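Local coordinates for protein D-xylonate dehydratase (Caulobacter crescentus, PDB 5OYN) that catalyses the dehydration of D-xylonate to 2-dehydro-3-deoxy-D-arabinonate, and of D-gluconate with similar efficiency, using a [2Fe-2S] cluster and magnesium, at residues P55-A60 with R253-A258; N152-V157 with D261-D266; K415-Q420 with D452-L457; P421-V426 with T528-L533. One frame throughout, in Å; residues are numbered along the deposited sequence.

Contact 1: P55-A60 with R253-A258; sequences PIIGIA and RIVDLA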
loop_
_atom_site.group_PDB
_atom_site.type_symbol
_atom_site.label_atom_id
_atom_site.label_comp_id
_atom_site.label_asym_id
_atom_site.label_seq_id
_atom_site.Cartn_x
_atom_site.Cartn_y
_atom_site.Cartn_z
ATOM N N PRO A 55 -13.300 -3.650 -21.327
ATOM C CA PRO A 55 -14.266 -2.955 -20.466
ATOM C C PRO A 55 -13.614 -2.383 -19.213
ATOM O O PRO A 55 -12.750 -3.003 -18.584
ATOM C CB PRO A 55 -15.289 -4.041 -20.120
ATOM C CG PRO A 55 -14.519 -5.318 -20.212
ATOM C CD PRO A 55 -13.368 -5.116 -21.174
ATOM N N ILE A 56 -14.023 -1.165 -18.875
ATOM C CA ILE A 56 -13.619 -0.534 -17.625
ATOM C C ILE A 56 -14.452 -1.164 -16.519
ATOM O O ILE A 56 -15.673 -0.985 -16.481
ATOM C CB ILE A 56 -13.822 0.983 -17.662
ATOM C CG1 ILE A 56 -13.167 1.604 -18.900
ATOM C CG2 ILE A 56 -13.279 1.593 -16.397
ATOM C CD1 ILE A 56 -11.756 1.100 -19.202
ATOM N N ILE A 57 -13.800 -1.897 -15.619
ATOM C CA ILE A 57 -14.467 -2.533 -14.489
ATOM C C ILE A 57 -14.310 -1.640 -13.263
ATOM O O ILE A 57 -13.214 -1.499 -12.725
ATOM C CB ILE A 57 -13.913 -3.937 -14.217
ATOM C CG1 ILE A 57 -13.809 -4.734 -15.520
ATOM C CG2 ILE A 57 -14.805 -4.645 -13.195
ATOM C CD1 ILE A 57 -15.141 -5.268 -16.003
ATOM N N GLY A 58 -15.398 -1.033 -12.805
ATOM C CA GLY A 58 -15.358 -0.352 -11.531
ATOM C C GLY A 58 -15.272 -1.340 -10.382
ATOM O O GLY A 58 -15.761 -2.469 -10.460
ATOM N N ILE A 59 -14.606 -0.917 -9.310
ATOM C CA ILE A 59 -14.590 -1.637 -8.039
ATOM C C ILE A 59 -15.048 -0.632 -6.988
ATOM O O ILE A 59 -14.348 0.353 -6.721
ATOM C CB ILE A 59 -13.200 -2.221 -7.704
ATOM C CG1 ILE A 59 -12.687 -3.092 -8.847
ATOM C CG2 ILE A 59 -13.241 -3.098 -6.460
ATOM C CD1 ILE A 59 -11.280 -3.597 -8.626
ATOM N N ALA A 60 -16.231 -0.846 -6.417
ATOM C CA ALA A 60 -16.763 0.103 -5.437
ATOM C C ALA A 60 -16.214 -0.276 -4.067
ATOM O O ALA A 60 -16.712 -1.198 -3.411
ATOM C CB ALA A 60 -18.283 0.138 -5.459
ATOM N N ARG A 253 -14.698 -13.194 -13.095
ATOM C CA ARG A 253 -16.073 -13.386 -13.531
ATOM C C ARG A 253 -16.717 -12.087 -13.996
ATOM O O ARG A 253 -17.615 -12.116 -14.840
ATOM C CB ARG A 253 -16.889 -14.006 -12.405
ATOM C CG ARG A 253 -18.300 -14.345 -12.792
ATOM C CD ARG A 253 -18.314 -15.191 -14.052
ATOM N NE ARG A 253 -19.670 -15.382 -14.549
ATOM C CZ ARG A 253 -19.975 -16.012 -15.677
ATOM N NH1 ARG A 253 -19.014 -16.517 -16.437
ATOM N NH2 ARG A 253 -21.246 -16.134 -16.043
ATOM N N ILE A 254 -16.294 -10.941 -13.463
ATOM C CA ILE A 254 -17.050 -9.725 -13.748
ATOM C C ILE A 254 -16.799 -9.267 -15.171
ATOM O O ILE A 254 -17.647 -8.596 -15.763
ATOM C CB ILE A 254 -16.738 -8.613 -12.725
ATOM C CG1 ILE A 254 -17.718 -7.434 -12.855
ATOM C CG2 ILE A 254 -15.307 -8.106 -12.881
ATOM C CD1 ILE A 254 -19.167 -7.801 -13.063
ATOM N N VAL A 255 -15.654 -9.614 -15.760
ATOM C CA VAL A 255 -15.465 -9.223 -17.151
ATOM C C VAL A 255 -16.326 -10.105 -18.056
ATOM O O VAL A 255 -16.927 -9.619 -19.026
ATOM C CB VAL A 255 -13.971 -9.239 -17.548
ATOM C CG1 VAL A 255 -13.135 -8.475 -16.544
ATOM C CG2 VAL A 255 -13.459 -10.632 -17.693
ATOM N N ASP A 256 -16.437 -11.400 -17.726
ATOM C CA ASP A 256 -17.386 -12.280 -18.404
ATOM C C ASP A 256 -18.792 -11.681 -18.392
ATOM O O ASP A 256 -19.436 -11.555 -19.438
ATOM C CB ASP A 256 -17.397 -13.650 -17.728
ATOM C CG ASP A 256 -16.215 -14.513 -18.112
ATOM O OD1 ASP A 256 -15.643 -14.306 -19.209
ATOM O OD2 ASP A 256 -15.876 -15.416 -17.308
ATOM N N LEU A 257 -19.275 -11.290 -17.212
ATOM C CA LEU A 257 -20.584 -10.663 -17.116
ATOM C C LEU A 257 -20.666 -9.388 -17.941
ATOM O O LEU A 257 -21.756 -8.994 -18.365
ATOM C CB LEU A 257 -20.919 -10.346 -15.659
ATOM C CG LEU A 257 -21.104 -11.454 -14.632
ATOM C CD1 LEU A 257 -21.561 -10.800 -13.343
ATOM C CD2 LEU A 257 -22.131 -12.466 -15.107
ATOM N N ALA A 258 -19.542 -8.711 -18.155
ATOM C CA ALA A 258 -19.581 -7.509 -18.980
ATOM C C ALA A 258 -19.733 -7.861 -20.453
ATOM O O ALA A 258 -20.451 -7.171 -21.183
ATOM C CB ALA A 258 -18.325 -6.667 -18.761
#
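Pro-55 begins the contact, its CB directed to the helix and 4.2 Å from CB of Ala-258. The meeting is a light one between two buried aliphatic surfaces, at the point where the chain is about to enter strand 56-61. Two residues on, Ile-57 carries most of the contact. Its side chain forks: CG2 is anti to the backbone N, while CG1 (chi1 -47°) lies beside that N; the ethyl arm bends back to the CG2 side, yet the two methyl ends meet different residues of the helix. The CG2 methyl meets CG2 of Ile-254 at 3.5 Å, the two side chains sliding past each other in opposite senses. On the longer branch, CD1 rests 3.8 Å from CG1 of Val-255, here crossing at about a right angle, and lies 4.4 Å from CB of Ala-258. One isoleucine thus spans a full helical turn, from Ile-254 to Ala-258. This is the packing of a helix on a face of a parallel sheet: strand 56-61 is an inner strand of four, and helix 241-259 passes over it with the axes of the touching pieces 9.6 Å apart and their directions 128° from parallel. An alanine at Ile-57 would lose both branches and is likely to open a gap before Ile-254 and Val-255. The same isoleucine also touches Ile-84 of helix 73-87 and Ala-130 of the adjoining strand.

Contact 2: N152-V157 with D261-D266; sequences NIPAIV and DVKPLD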
loop_
_atom_site.group_PDB
_atom_site.type_symbol
_atom_site.label_atom_id
_atom_site.label_comp_id
_atom_site.label_asym_id
_atom_site.label_seq_id
_atom_site.Cartn_x
_atom_site.Cartn_y
_atom_site.Cartn_z
ATOM N N ASN A 152 -28.151 -0.456 -13.633
ATOM C CA ASN A 152 -28.293 -1.690 -14.405
ATOM C C ASN A 152 -27.167 -1.836 -15.426
ATOM O O ASN A 152 -27.388 -1.867 -16.636
ATOM C CB ASN A 152 -29.667 -1.773 -15.086
ATOM C CG ASN A 152 -30.036 -3.193 -15.481
ATOM O OD1 ASN A 152 -29.759 -4.144 -14.750
ATOM N ND2 ASN A 152 -30.674 -3.342 -16.635
ATOM N N ILE A 153 -25.944 -1.914 -14.908
ATOM C CA ILE A 153 -24.809 -2.421 -15.681
ATOM C C ILE A 153 -24.399 -3.730 -15.018
ATOM O O ILE A 153 -24.705 -3.925 -13.833
ATOM C CB ILE A 153 -23.649 -1.413 -15.731
ATOM C CG1 ILE A 153 -23.318 -0.890 -14.335
ATOM C CG2 ILE A 153 -23.971 -0.255 -16.643
ATOM C CD1 ILE A 153 -21.895 -0.330 -14.228
ATOM N N PRO A 154 -23.738 -4.653 -15.719
ATOM C CA PRO A 154 -23.403 -5.943 -15.094
ATOM C C PRO A 154 -22.627 -5.750 -13.795
ATOM O O PRO A 154 -21.660 -4.988 -13.732
ATOM C CB PRO A 154 -22.567 -6.655 -16.162
ATOM C CG PRO A 154 -22.874 -5.950 -17.445
ATOM C CD PRO A 154 -23.237 -4.551 -17.100
ATOM N N ALA A 155 -23.088 -6.432 -12.745
ATOM C CA ALA A 155 -22.602 -6.253 -11.385
ATOM C C ALA A 155 -22.333 -7.609 -10.755
ATOM O O ALA A 155 -22.808 -8.640 -11.231
ATOM C CB ALA A 155 -23.610 -5.487 -10.531
ATOM N N ILE A 156 -21.566 -7.602 -9.668
ATOM C CA ILE A 156 -21.307 -8.823 -8.909
ATOM C C ILE A 156 -20.856 -8.402 -7.519
ATOM O O ILE A 156 -20.129 -7.414 -7.363
ATOM C CB ILE A 156 -20.276 -9.718 -9.640
ATOM C CG1 ILE A 156 -20.221 -11.119 -9.058
ATOM C CG2 ILE A 156 -18.881 -9.067 -9.692
ATOM C CD1 ILE A 156 -19.179 -11.990 -9.786
ATOM N N VAL A 157 -21.342 -9.120 -6.499
ATOM C CA VAL A 157 -21.016 -8.784 -5.119
ATOM C C VAL A 157 -19.804 -9.588 -4.687
ATOM O O VAL A 157 -19.693 -10.785 -4.988
ATOM C CB VAL A 157 -22.202 -9.045 -4.176
ATOM C CG1 VAL A 157 -21.716 -9.149 -2.730
ATOM C CG2 VAL A 157 -23.259 -7.949 -4.312
ATOM N N ASP A 261 -23.141 -9.435 -21.070
ATOM C CA ASP A 261 -24.160 -8.412 -20.853
ATOM C C ASP A 261 -25.221 -8.857 -19.834
ATOM O O ASP A 261 -26.401 -8.534 -19.970
ATOM C CB ASP A 261 -24.804 -8.014 -22.183
ATOM C CG ASP A 261 -25.324 -6.593 -22.184
ATOM O OD1 ASP A 261 -24.820 -5.766 -21.392
ATOM O OD2 ASP A 261 -26.249 -6.310 -22.978
ATOM N N VAL A 262 -24.801 -9.572 -18.787
ATOM C CA VAL A 262 -25.712 -10.037 -17.734
ATOM C C VAL A 262 -25.871 -8.930 -16.692
ATOM O O VAL A 262 -25.038 -8.784 -15.794
ATOM C CB VAL A 262 -25.214 -11.328 -17.086
ATOM C CG1 VAL A 262 -26.184 -11.779 -16.011
ATOM C CG2 VAL A 262 -24.987 -12.402 -18.121
ATOM N N LYS A 263 -26.969 -8.177 -16.779
ATOM C CA LYS A 263 -27.314 -7.070 -15.894
ATOM C C LYS A 263 -28.055 -7.547 -14.643
ATOM O O LYS A 263 -28.569 -8.672 -14.594
ATOM C CB LYS A 263 -28.181 -6.058 -16.644
ATOM C CG LYS A 263 -27.470 -5.330 -17.777
ATOM C CD LYS A 263 -28.456 -4.462 -18.552
ATOM C CE LYS A 263 -27.806 -3.821 -19.753
ATOM N NZ LYS A 263 -26.737 -4.725 -20.263
ATOM N N PRO A 264 -28.106 -6.710 -13.597
ATOM C CA PRO A 264 -28.929 -7.059 -12.423
ATOM C C PRO A 264 -30.384 -7.358 -12.756
ATOM O O PRO A 264 -30.942 -8.346 -12.255
ATOM C CB PRO A 264 -28.798 -5.816 -11.524
ATOM C CG PRO A 264 -27.540 -5.171 -11.921
ATOM C CD PRO A 264 -27.260 -5.531 -13.352
ATOM N N LEU A 265 -31.023 -6.522 -13.583
ATOM C CA LEU A 265 -32.434 -6.725 -13.910
ATOM C C LEU A 265 -32.692 -8.072 -14.584
ATOM O O LEU A 265 -33.847 -8.499 -14.659
ATOM C CB LEU A 265 -32.939 -5.575 -14.795
ATOM C CG LEU A 265 -33.229 -4.261 -14.052
ATOM C CD1 LEU A 265 -33.590 -3.129 -14.988
ATOM C CD2 LEU A 265 -34.316 -4.431 -12.990
ATOM N N ASP A 266 -31.650 -8.755 -15.065
ATOM C CA ASP A 266 -31.813 -10.115 -15.560
ATOM C C ASP A 266 -31.788 -11.135 -14.433
ATOM O O ASP A 266 -32.342 -12.232 -14.580
ATOM C CB ASP A 266 -30.713 -10.452 -16.570
ATOM C CG ASP A 266 -30.618 -9.442 -17.696
ATOM O OD1 ASP A 266 -31.591 -8.676 -17.899
ATOM O OD2 ASP A 266 -29.569 -9.414 -18.379
#
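Asp-261, the residue at which the chain leaves helix 241-259 with positive phi, brings its CA to 4.4 Å from CG of Pro-154. Next comes Val-262, whose contribution is mainly backbone: its carbonyl O accepts a CA-H...O contact from CA of Pro-154 at 3.4 Å, and CB of the same proline is close by. Lys-263 lays its aliphatic chain across Asn-152, the two side chains crossing at about a right angle, with CG of the lysine 3.6 Å from the backbone O of the asparagine. The lysine NZ is modelled very close to OD1 of Asp-261, a salt bridge whose exact length is doubtful. Pro-264 packs with its CD against the carbonyl O of Ile-153 and its CG 4.2 Å from CB of Ala-155. Leu-265 supplies the direct polar link: its N donates to OD1 of Asn-152 over 2.9 Å, nearly straight at 174°, approaching 29° from the plane of the amide carbonyl. Its CD1 lies beside CG of the asparagine at 3.6 Å. With CG anti to its own backbone N (chi1 -160°), Asn-152 extends its amide to the short, weakly bonded helix 264-267. A leucine in its place would probably leave the amide hydrogen of Leu-265 without its mate. Because ND2 of Asn-152 is bound to Asp-590, both ends of the buried amide are engaged, which probably fixes its rotation, and one polar group, itself at the exit of helix 141-151, satisfies partners from two other parts of the chain.

Contact 3: K415-Q420 with D452-L457; sequences KRYLSQ and DERCIL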
loop_
_atom_site.group_PDB
_atom_site.type_symbol
_atom_site.label_atom_id
_atom_site.label_comp_id
_atom_site.label_asym_id
_atom_site.label_seq_id
_atom_site.Cartn_x
_atom_site.Cartn_y
_atom_site.Cartn_z
ATOM N N LYS A 415 -42.466 -21.419 27.439
ATOM C CA LYS A 415 -43.234 -21.905 28.585
ATOM C C LYS A 415 -44.007 -20.793 29.283
ATOM O O LYS A 415 -45.107 -21.030 29.783
ATOM C CB LYS A 415 -42.305 -22.587 29.592
ATOM C CG LYS A 415 -42.092 -24.072 29.336
ATOM C CD LYS A 415 -41.106 -24.675 30.331
ATOM C CE LYS A 415 -40.080 -25.561 29.625
ATOM N NZ LYS A 415 -38.737 -25.524 30.292
ATOM N N ARG A 416 -43.463 -19.582 29.327
ATOM C CA ARG A 416 -44.093 -18.528 30.111
ATOM C C ARG A 416 -45.311 -17.928 29.411
ATOM O O ARG A 416 -46.324 -17.651 30.063
ATOM C CB ARG A 416 -43.072 -17.432 30.437
ATOM C CG ARG A 416 -43.579 -16.403 31.444
ATOM C CD ARG A 416 -42.569 -15.300 31.728
ATOM N NE ARG A 416 -41.207 -15.805 31.858
ATOM C CZ ARG A 416 -40.718 -16.332 32.976
ATOM N NH1 ARG A 416 -41.488 -16.416 34.060
ATOM N NH2 ARG A 416 -39.462 -16.771 33.012
ATOM N N TYR A 417 -45.241 -17.713 28.099
ATOM C CA TYR A 417 -46.293 -16.971 27.412
ATOM C C TYR A 417 -47.056 -17.782 26.380
ATOM O O TYR A 417 -48.283 -17.670 26.302
ATOM C CB TYR A 417 -45.712 -15.729 26.725
ATOM C CG TYR A 417 -44.873 -14.859 27.628
ATOM C CD1 TYR A 417 -45.464 -13.925 28.476
ATOM C CD2 TYR A 417 -43.481 -14.962 27.624
ATOM C CE1 TYR A 417 -44.690 -13.122 29.304
ATOM C CE2 TYR A 417 -42.700 -14.164 28.442
ATOM C CZ TYR A 417 -43.306 -13.248 29.277
ATOM O OH TYR A 417 -42.523 -12.465 30.090
ATOM N N LEU A 418 -46.372 -18.581 25.569
ATOM C CA LEU A 418 -47.026 -19.275 24.472
ATOM C C LEU A 418 -47.484 -20.676 24.849
ATOM O O LEU A 418 -47.729 -21.492 23.953
ATOM C CB LEU A 418 -46.095 -19.343 23.263
ATOM C CG LEU A 418 -45.128 -18.178 23.070
ATOM C CD1 LEU A 418 -44.198 -18.465 21.901
ATOM C CD2 LEU A 418 -45.865 -16.854 22.866
ATOM N N SER A 419 -47.616 -20.976 26.145
ATOM C CA SER A 419 -47.845 -22.355 26.566
ATOM C C SER A 419 -49.093 -22.546 27.441
ATOM O O SER A 419 -49.187 -23.558 28.149
ATOM C CB SER A 419 -46.602 -22.882 27.291
ATOM O OG SER A 419 -45.713 -23.503 26.380
ATOM N N GLN A 420 -50.067 -21.623 27.399
ATOM C CA GLN A 420 -51.076 -21.966 28.405
ATOM C C GLN A 420 -52.116 -22.933 27.826
ATOM O O GLN A 420 -52.459 -22.839 26.643
ATOM C CB GLN A 420 -51.761 -20.710 28.949
ATOM C CG GLN A 420 -53.033 -20.298 28.229
ATOM C CD GLN A 420 -53.638 -19.029 28.798
ATOM O OE1 GLN A 420 -54.422 -18.342 28.131
ATOM N NE2 GLN A 420 -53.278 -18.709 30.040
ATOM N N ASP A 452 -43.752 -6.592 35.936
ATOM C CA ASP A 452 -43.651 -7.997 36.320
ATOM C C ASP A 452 -43.719 -8.847 35.059
ATOM O O ASP A 452 -43.776 -8.328 33.940
ATOM C CB ASP A 452 -44.734 -8.389 37.338
ATOM C CG ASP A 452 -46.168 -8.075 36.861
ATOM O OD1 ASP A 452 -46.434 -8.023 35.633
ATOM O OD2 ASP A 452 -47.045 -7.887 37.740
ATOM N N GLU A 453 -43.757 -10.166 35.254
ATOM C CA GLU A 453 -43.599 -11.118 34.160
ATOM C C GLU A 453 -44.662 -10.996 33.072
ATOM O O GLU A 453 -44.468 -11.540 31.980
ATOM C CB GLU A 453 -43.599 -12.525 34.738
ATOM C CG GLU A 453 -43.241 -12.515 36.207
ATOM C CD GLU A 453 -43.408 -13.870 36.847
ATOM O OE1 GLU A 453 -42.671 -14.165 37.819
ATOM O OE2 GLU A 453 -44.270 -14.640 36.363
ATOM N N ARG A 454 -45.773 -10.304 33.320
ATOM C CA ARG A 454 -46.849 -10.240 32.336
ATOM C C ARG A 454 -46.931 -8.879 31.647
ATOM O O ARG A 454 -47.989 -8.516 31.121
ATOM C CB ARG A 454 -48.190 -10.603 32.978
ATOM C CG ARG A 454 -48.116 -11.721 34.022
ATOM C CD ARG A 454 -47.782 -13.078 33.416
ATOM N NE ARG A 454 -48.422 -13.289 32.117
ATOM C CZ ARG A 454 -48.337 -14.422 31.419
ATOM N NH1 ARG A 454 -47.648 -15.456 31.904
ATOM N NH2 ARG A 454 -48.940 -14.527 30.238
ATOM N N CYS A 455 -45.832 -8.131 31.614
ATOM C CA CYS A 455 -45.762 -6.882 30.869
ATOM C C CYS A 455 -45.140 -7.116 29.495
ATOM O O CYS A 455 -44.566 -8.169 29.213
ATOM C CB CYS A 455 -44.969 -5.831 31.653
ATOM S SG CYS A 455 -45.455 -5.731 33.403
ATOM N N ILE A 456 -45.285 -6.118 28.625
ATOM C CA ILE A 456 -44.648 -6.114 27.312
ATOM C C ILE A 456 -44.019 -4.739 27.098
ATOM O O ILE A 456 -44.711 -3.715 27.155
ATOM C CB ILE A 456 -45.636 -6.465 26.179
ATOM C CG1 ILE A 456 -44.999 -6.213 24.813
ATOM C CG2 ILE A 456 -46.954 -5.692 26.320
ATOM C CD1 ILE A 456 -45.728 -6.875 23.681
ATOM N N LEU A 457 -42.706 -4.714 26.866
ATOM C CA LEU A 457 -41.993 -3.450 26.741
ATOM C C LEU A 457 -42.131 -2.903 25.326
ATOM O O LEU A 457 -41.892 -3.609 24.340
ATOM C CB LEU A 457 -40.529 -3.628 27.126
ATOM C CG LEU A 457 -40.358 -4.334 28.482
ATOM C CD1 LEU A 457 -38.921 -4.796 28.684
ATOM C CD2 LEU A 457 -40.818 -3.452 29.645
#
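Tyr-417 and Glu-453 form one of two hydrogen bonds that join the helix end to the turn: OH of Tyr-417 donates to the backbone O of Glu-453 at 2.9 Å, lying in the carbonyl plane. The other runs from NH1 of Arg-454 to the backbone O of Arg-416 over 3.2 Å. It is less direct, bent to 147° at the hydrogen, with the donor above the plane of the carbonyl. Bends at chi2 and chi3 fold the Arg-454 side chain back to reach it.

Flat groups add packing. CD1 of Tyr-417 sits over one face of the Arg-454 guanidinium, near its rim and 3.9 Å from NH2, but the planes are 53° apart, far from a parallel stack. CG of Arg-416 covers the centre of one face of the tyrosine ring.

Charge plays a looser part: NH1 of Arg-416 and OE2 of Glu-453 are 4.0 Å apart, beyond a salt bridge, so any attraction is probably weak.

The contact sets the last turn of helix 411-417 against the type I turn, Asp-452 to Cys-455, that leads into strand 455-460. Phe-413 of the helix and Phe-427 of the adjoining strand 426-435 also meet the tyrosine ring.

Contact 4: P421-V426 with T528-L533; sequences PGQEGV and TIRIDL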
loop_
_atom_site.group_PDB
_atom_site.type_symbol
_atom_site.label_atom_id
_atom_site.label_comp_id
_atom_site.label_asym_id
_atom_site.label_seq_id
_atom_site.Cartn_x
_atom_site.Cartn_y
_atom_site.Cartn_z
ATOM N N PRO A 421 -52.614 -23.849 28.668
ATOM C CA PRO A 421 -53.278 -25.066 28.147
ATOM C C PRO A 421 -54.353 -24.863 27.084
ATOM O O PRO A 421 -54.308 -25.539 26.049
ATOM C CB PRO A 421 -53.856 -25.690 29.421
ATOM C CG PRO A 421 -52.866 -25.311 30.475
ATOM C CD PRO A 421 -52.410 -23.914 30.125
ATOM N N GLY A 422 -55.333 -23.986 27.307
ATOM C CA GLY A 422 -56.369 -23.815 26.299
ATOM C C GLY A 422 -56.007 -22.863 25.180
ATOM O O GLY A 422 -56.550 -22.974 24.073
ATOM N N GLN A 423 -55.069 -21.954 25.437
ATOM C CA GLN A 423 -54.770 -20.825 24.562
ATOM C C GLN A 423 -53.236 -20.767 24.343
ATOM O O GLN A 423 -52.522 -20.021 25.023
ATOM C CB GLN A 423 -55.345 -19.521 25.207
ATOM C CG GLN A 423 -56.525 -18.874 24.461
ATOM C CD GLN A 423 -56.840 -17.452 24.961
ATOM O OE1 GLN A 423 -56.016 -16.822 25.637
ATOM N NE2 GLN A 423 -58.018 -16.935 24.600
ATOM N N GLU A 424 -52.725 -21.542 23.379
ATOM C CA GLU A 424 -51.291 -21.581 23.092
ATOM C C GLU A 424 -50.985 -20.776 21.842
ATOM O O GLU A 424 -51.734 -20.817 20.862
ATOM C CB GLU A 424 -50.772 -23.010 22.908
ATOM C CG GLU A 424 -51.081 -23.948 24.057
ATOM C CD GLU A 424 -52.492 -24.538 23.976
ATOM O OE1 GLU A 424 -53.473 -23.762 24.040
ATOM O OE2 GLU A 424 -52.624 -25.779 23.860
ATOM N N GLY A 425 -49.858 -20.072 21.869
ATOM C CA GLY A 425 -49.583 -19.080 20.857
ATOM C C GLY A 425 -50.293 -17.770 21.085
ATOM O O GLY A 425 -50.168 -16.854 20.258
ATOM N N VAL A 426 -51.032 -17.658 22.182
ATOM C CA VAL A 426 -51.833 -16.489 22.506
ATOM C C VAL A 426 -51.559 -16.147 23.954
ATOM O O VAL A 426 -51.439 -17.039 24.803
ATOM C CB VAL A 426 -53.336 -16.748 22.283
ATOM C CG1 VAL A 426 -53.696 -16.576 20.861
ATOM C CG2 VAL A 426 -53.606 -18.145 22.604
ATOM N N THR A 528 -53.643 -3.146 27.609
ATOM C CA THR A 528 -53.462 -4.581 27.473
ATOM C C THR A 528 -53.332 -4.916 25.996
ATOM O O THR A 528 -54.159 -4.489 25.180
ATOM C CB THR A 528 -54.612 -5.346 28.140
ATOM O OG1 THR A 528 -54.362 -5.414 29.551
ATOM C CG2 THR A 528 -54.742 -6.773 27.596
ATOM N N ILE A 529 -52.262 -5.637 25.656
ATOM C CA ILE A 529 -51.978 -6.063 24.290
ATOM C C ILE A 529 -52.179 -7.570 24.214
ATOM O O ILE A 529 -51.771 -8.312 25.119
ATOM C CB ILE A 529 -50.551 -5.668 23.858
ATOM C CG1 ILE A 529 -50.401 -4.143 23.877
ATOM C CG2 ILE A 529 -50.236 -6.230 22.478
ATOM C CD1 ILE A 529 -49.383 -3.587 22.890
ATOM N N ARG A 530 -52.826 -8.018 23.141
ATOM C CA ARG A 530 -53.172 -9.421 22.951
ATOM C C ARG A 530 -52.479 -9.924 21.696
ATOM O O ARG A 530 -52.758 -9.443 20.588
ATOM C CB ARG A 530 -54.689 -9.606 22.853
ATOM C CG ARG A 530 -55.134 -10.861 22.112
ATOM C CD ARG A 530 -56.493 -11.336 22.588
ATOM N NE ARG A 530 -56.908 -12.560 21.905
ATOM C CZ ARG A 530 -57.348 -13.662 22.522
ATOM N NH1 ARG A 530 -57.433 -13.712 23.854
ATOM N NH2 ARG A 530 -57.702 -14.726 21.801
ATOM N N ILE A 531 -51.575 -10.886 21.871
ATOM C CA ILE A 531 -50.776 -11.432 20.780
ATOM C C ILE A 531 -51.324 -12.809 20.446
ATOM O O ILE A 531 -51.464 -13.664 21.332
ATOM C CB ILE A 531 -49.274 -11.513 21.143
ATOM C CG1 ILE A 531 -48.743 -10.185 21.703
ATOM C CG2 ILE A 531 -48.436 -11.932 19.934
ATOM C CD1 ILE A 531 -48.609 -9.077 20.678
ATOM N N ASP A 532 -51.618 -13.029 19.170
ATOM C CA ASP A 532 -52.065 -14.328 18.676
ATOM C C ASP A 532 -51.111 -14.719 17.558
ATOM O O ASP A 532 -51.210 -14.191 16.444
ATOM C CB ASP A 532 -53.521 -14.283 18.190
ATOM C CG ASP A 532 -54.104 -15.682 17.894
ATOM O OD1 ASP A 532 -53.318 -16.634 17.658
ATOM O OD2 ASP A 532 -55.353 -15.831 17.926
ATOM N N LEU A 533 -50.200 -15.650 17.853
ATOM C CA LEU A 533 -49.245 -16.101 16.846
ATOM C C LEU A 533 -49.844 -17.137 15.910
ATOM O O LEU A 533 -49.299 -17.347 14.815
ATOM C CB LEU A 533 -47.975 -16.668 17.505
ATOM C CG LEU A 533 -47.244 -15.763 18.512
ATOM C CD1 LEU A 533 -46.050 -16.458 19.112
ATOM C CD2 LEU A 533 -46.841 -14.425 17.886
#
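An antiparallel strand pairing begins here, where Gly-425 and Val-426 meet Asp-532 and Leu-533: the loop after helix 411-417 becomes strand 426-435 alongside the end of strand 528-532. The opening bond is nearly straight, from N of Leu-533 to O of Gly-425 at 2.7 Å and 174°. That oxygen also receives a CA-H...O contact from CA of Asp-532, at 3.5 Å. Gly-425 has positive phi (80°), a conformation in which a CB would press on the carbonyl oxygen of Glu-424, so a residue with a side chain would be strained there. Val-426 and Asp-532 are the non-hydrogen-bonded pair, their CA atoms 4.4 Å apart and their side chains on the same face of the sheet. As usual at such a position, a CA-H points at a carbonyl across the gap: CA of Val-426 lies 3.1 Å from O of Ile-531. The ladder continues with a backbone bond between Ile-531 and Phe-427, inside a mixed sheet in which these two strands are inner neighbours. Outside the ladder, the extended chain of Arg-530 carries its guanidinium to the loop, beside the side chain of Gln-423, the planes of the two flat groups 78° apart. Asn-534, just past the strand, donates to both the carbonyl of Glu-424 and OD1 of Asp-532, while Leu-533 packs on Leu-418.

The four contacts fall into two pairs. Contacts 1 and 2, with centres 10 Å apart, serve the parallel sheet of the N-terminal family region; Ile-254 CD1 packs on Ile-156 CG2 at 3.6 Å, and Leu-257 O lies 3.1 Å from Val-262 N, a probable hydrogen bond where helix 241-259 passes into 261-266. Contacts 3 and 4, also about 10 Å apart between centres, border the mixed sheet of the C-terminal region and meet where Leu-418 O lies 3.6 Å from Glu-424 CB. The pairs lie on opposite sides of the chain's centre, contact 1 about 54 Å from contact 3 between centres. All four lie away from the iron-sulfur and magnesium sites.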